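Long-range contact in beta-d-glucoside glucohydrolase (Hypocrea jecorina, PDB 3ZZ1), which probably hydrolyses terminal, non-reducing beta-D-glucosyl residues, releasing beta-D-glucose, as a secreted family 3 beta-glucosidase of cellulose breakdown: residues Thr76-Asn88 against Trp127-Ile139. Residues are numbered along the deposited sequence; the frame is centred on the assembly and turned at random.
Sequences TPGVQAASTWDVN and WEGFGVDPYLTGI
Val-79 N, in the first turn of helix 78-83, donates to Trp-127 O at 3.2 Å, bent to 148° at the hydrogen, and Gly-78 CA comes within 5.1 Å of Gly-129 CA. Beside this bond a water accepts from Gly-78 N and donates to Glu-128 O, so the helix start is tied to the 127-128 carbonyls, once directly and once through water. A side chain on Gly-78 would probably run into Glu-128 O. Pro-77 CB sits in plane at the Trp-127 ring edge, 3.6 Å from CE3. Next comes Phe-130: its CB lies 3.7 Å from Ala-82 CB, and its ring turns an edge to the methyls of Ala-81 and Ala-82. With an alanine in its place, the ring edge beside Ala-81 would be lost, and a gap is likely to open toward Ala-140 and Met-141 of helix 134-150. Further along, Leu-136, its CG anti to the backbone N (chi1 168°), lays CD2 over one face of Trp-85, 4.1 Å from the six-membered ring centroid, a CH-pi contact; Trp-85 NE1 donates a hydrogen bond to Lys-527 O. Polar ties thus fix the helix start, while apolar contacts pack helix 78-83 and Trp-85 on the Phe-130 loop and first turn of helix 134-150 in the TIM-barrel-type N-terminal domain.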
# COMPACT_ATOMS: atom_id res chain seq x y z
N THR A 76 9.66 -3.00 4.32
CA THR A 76 8.95 -1.76 4.61
C THR A 76 7.48 -1.96 4.27
O THR A 76 7.16 -2.73 3.37
CB THR A 76 9.50 -0.58 3.79
OG1 THR A 76 9.28 -0.82 2.39
CG2 THR A 76 10.99 -0.37 4.05
N PRO A 77 6.58 -1.29 5.02
CA PRO A 77 5.18 -1.21 4.61
C PRO A 77 5.03 -0.69 3.18
O PRO A 77 5.90 0.04 2.69
CB PRO A 77 4.60 -0.20 5.59
CG PRO A 77 5.38 -0.42 6.83
CD PRO A 77 6.78 -0.75 6.38
N GLY A 78 3.93 -1.05 2.54
CA GLY A 78 3.62 -0.56 1.19
C GLY A 78 3.67 0.95 1.04
O GLY A 78 4.07 1.45 -0.01
N VAL A 79 3.28 1.68 2.09
CA VAL A 79 3.25 3.15 2.02
C VAL A 79 4.65 3.73 1.79
O VAL A 79 4.82 4.70 1.04
CB VAL A 79 2.52 3.79 3.25
CG1 VAL A 79 3.36 3.70 4.53
CG2 VAL A 79 2.14 5.25 2.95
N GLN A 80 5.66 3.11 2.41
CA GLN A 80 7.05 3.53 2.24
C GLN A 80 7.53 3.25 0.81
O GLN A 80 8.22 4.08 0.21
CB GLN A 80 7.96 2.86 3.27
CG GLN A 80 9.32 3.54 3.45
CD GLN A 80 9.21 4.91 4.13
OE1 GLN A 80 8.13 5.34 4.52
NE2 GLN A 80 10.35 5.58 4.28
N ALA A 81 7.15 2.08 0.28
CA ALA A 81 7.47 1.71 -1.10
C ALA A 81 6.87 2.70 -2.11
O ALA A 81 7.54 3.12 -3.05
CB ALA A 81 7.03 0.28 -1.39
N ALA A 82 5.61 3.07 -1.91
CA ALA A 82 4.97 4.08 -2.75
C ALA A 82 5.60 5.47 -2.58
O ALA A 82 5.65 6.25 -3.53
CB ALA A 82 3.49 4.14 -2.47
N SER A 83 6.09 5.76 -1.37
CA SER A 83 6.76 7.04 -1.09
C SER A 83 8.08 7.21 -1.85
O SER A 83 8.58 8.34 -1.97
CB SER A 83 6.97 7.23 0.41
OG SER A 83 5.73 7.42 1.08
N THR A 84 8.64 6.11 -2.34
CA THR A 84 9.83 6.17 -3.20
C THR A 84 9.47 6.63 -4.61
O THR A 84 10.31 7.20 -5.31
CB THR A 84 10.56 4.80 -3.31
OG1 THR A 84 9.75 3.88 -4.06
CG2 THR A 84 10.86 4.21 -1.93
N TRP A 85 8.22 6.38 -5.01
CA TRP A 85 7.75 6.64 -6.38
C TRP A 85 8.68 5.94 -7.39
O TRP A 85 8.88 6.41 -8.51
CB TRP A 85 7.67 8.15 -6.67
CG TRP A 85 6.65 8.90 -5.84
CD1 TRP A 85 6.72 9.17 -4.50
CD2 TRP A 85 5.42 9.48 -6.31
NE1 TRP A 85 5.60 9.87 -4.10
CE2 TRP A 85 4.79 10.07 -5.19
CE3 TRP A 85 4.79 9.54 -7.56
CZ2 TRP A 85 3.55 10.74 -5.29
CZ3 TRP A 85 3.56 10.20 -7.66
CH2 TRP A 85 2.96 10.79 -6.53
N ASP A 86 9.23 4.80 -6.97
CA ASP A 86 10.21 4.07 -7.74
C ASP A 86 9.68 2.68 -8.10
O ASP A 86 9.71 1.76 -7.27
CB ASP A 86 11.52 3.96 -6.94
CG ASP A 86 12.70 3.52 -7.78
OD1 ASP A 86 12.52 2.66 -8.67
OD2 ASP A 86 13.81 4.03 -7.55
N VAL A 87 9.18 2.54 -9.33
CA VAL A 87 8.61 1.27 -9.81
C VAL A 87 9.59 0.10 -9.69
O VAL A 87 9.18 -1.04 -9.44
CB VAL A 87 8.05 1.37 -11.26
CG1 VAL A 87 6.87 2.34 -11.32
CG2 VAL A 87 9.14 1.77 -12.26
N ASN A 88 10.88 0.40 -9.86
CA ASN A 88 11.92 -0.62 -9.77
C ASN A 88 12.07 -1.17 -8.36
O ASN A 88 12.11 -2.39 -8.16
CB ASN A 88 13.25 -0.08 -10.30
CG ASN A 88 13.17 0.33 -11.76
OD1 ASN A 88 13.04 -0.52 -12.66
ND2 ASN A 88 13.25 1.63 -12.01
N TRP A 127 -1.47 2.61 5.94
CA TRP A 127 -0.03 2.40 5.79
C TRP A 127 0.34 1.09 5.09
O TRP A 127 1.44 0.97 4.55
CB TRP A 127 0.66 2.46 7.16
CG TRP A 127 0.16 1.43 8.13
CD1 TRP A 127 -0.91 1.56 8.98
CD2 TRP A 127 0.69 0.12 8.35
NE1 TRP A 127 -1.07 0.41 9.71
CE2 TRP A 127 -0.10 -0.49 9.34
CE3 TRP A 127 1.76 -0.60 7.80
CZ2 TRP A 127 0.13 -1.79 9.80
CZ3 TRP A 127 2.00 -1.89 8.26
CH2 TRP A 127 1.19 -2.47 9.25
N GLU A 128 -0.57 0.11 5.11
CA GLU A 128 -0.33 -1.18 4.44
C GLU A 128 -0.45 -1.06 2.92
O GLU A 128 0.14 -1.85 2.18
CB GLU A 128 -1.28 -2.25 4.94
CG GLU A 128 -1.11 -2.62 6.39
CD GLU A 128 -1.72 -3.96 6.71
OE1 GLU A 128 -1.20 -4.98 6.21
OE2 GLU A 128 -2.71 -3.99 7.48
N GLY A 129 -1.22 -0.07 2.47
CA GLY A 129 -1.43 0.20 1.06
C GLY A 129 -0.33 1.05 0.45
O GLY A 129 0.82 1.00 0.88
N PHE A 130 -0.68 1.83 -0.56
CA PHE A 130 0.31 2.59 -1.33
C PHE A 130 -0.01 4.08 -1.45
O PHE A 130 0.37 4.72 -2.43
CB PHE A 130 0.47 1.98 -2.73
CG PHE A 130 1.02 0.58 -2.72
CD1 PHE A 130 2.36 0.35 -2.40
CD2 PHE A 130 0.21 -0.50 -3.06
CE1 PHE A 130 2.88 -0.95 -2.41
CE2 PHE A 130 0.72 -1.79 -3.07
CZ PHE A 130 2.06 -2.02 -2.74
N GLY A 131 -0.69 4.63 -0.45
CA GLY A 131 -1.14 6.03 -0.50
C GLY A 131 -2.56 6.18 -1.03
O GLY A 131 -3.24 5.18 -1.30
N VAL A 132 -2.98 7.43 -1.20
CA VAL A 132 -4.38 7.80 -1.45
C VAL A 132 -4.80 7.79 -2.92
O VAL A 132 -5.99 7.94 -3.24
CB VAL A 132 -4.69 9.22 -0.90
CG1 VAL A 132 -4.44 9.30 0.59
CG2 VAL A 132 -3.87 10.27 -1.64
N ASP A 133 -3.83 7.65 -3.82
CA ASP A 133 -4.09 7.84 -5.25
C ASP A 133 -4.30 6.50 -5.95
O ASP A 133 -3.45 5.62 -5.87
CB ASP A 133 -2.95 8.63 -5.90
CG ASP A 133 -3.14 8.82 -7.38
OD1 ASP A 133 -3.88 9.73 -7.79
OD2 ASP A 133 -2.54 8.05 -8.15
N PRO A 134 -5.43 6.35 -6.67
CA PRO A 134 -5.77 5.10 -7.33
C PRO A 134 -4.78 4.75 -8.45
O PRO A 134 -4.47 3.58 -8.63
CB PRO A 134 -7.17 5.36 -7.89
CG PRO A 134 -7.23 6.82 -8.08
CD PRO A 134 -6.40 7.42 -6.99
N TYR A 135 -4.30 5.76 -9.18
CA TYR A 135 -3.32 5.52 -10.23
C TYR A 135 -2.01 4.97 -9.67
O TYR A 135 -1.57 3.89 -10.08
CB TYR A 135 -3.06 6.78 -11.08
CG TYR A 135 -2.00 6.57 -12.14
CD1 TYR A 135 -0.64 6.78 -11.84
CD2 TYR A 135 -2.34 6.14 -13.42
CE1 TYR A 135 0.35 6.56 -12.81
CE2 TYR A 135 -1.36 5.93 -14.39
CZ TYR A 135 -0.03 6.14 -14.08
OH TYR A 135 0.93 5.93 -15.04
N LEU A 136 -1.41 5.69 -8.72
CA LEU A 136 -0.16 5.26 -8.07
C LEU A 136 -0.31 3.90 -7.39
O LEU A 136 0.51 3.02 -7.60
CB LEU A 136 0.33 6.31 -7.06
CG LEU A 136 1.46 5.92 -6.09
CD1 LEU A 136 2.73 5.51 -6.82
CD2 LEU A 136 1.77 7.05 -5.10
N THR A 137 -1.36 3.75 -6.58
CA THR A 137 -1.64 2.49 -5.90
C THR A 137 -1.81 1.36 -6.92
O THR A 137 -1.29 0.26 -6.73
CB THR A 137 -2.88 2.62 -5.00
OG1 THR A 137 -2.59 3.54 -3.94
CG2 THR A 137 -3.28 1.27 -4.39
N GLY A 138 -2.52 1.65 -8.01
CA GLY A 138 -2.68 0.70 -9.11
C GLY A 138 -1.36 0.29 -9.73
O GLY A 138 -1.08 -0.90 -9.86
N ILE A 139 -0.54 1.26 -10.10
CA ILE A 139 0.80 0.97 -10.63
C ILE A 139 1.61 0.15 -9.62
O ILE A 139 2.18 -0.88 -9.98
CB ILE A 139 1.57 2.27 -11.03
CG1 ILE A 139 0.85 2.99 -12.19
CG2 ILE A 139 3.03 1.96 -11.38
CD1 ILE A 139 0.77 2.22 -13.51
O HOH W 1 2.33 -3.11 3.62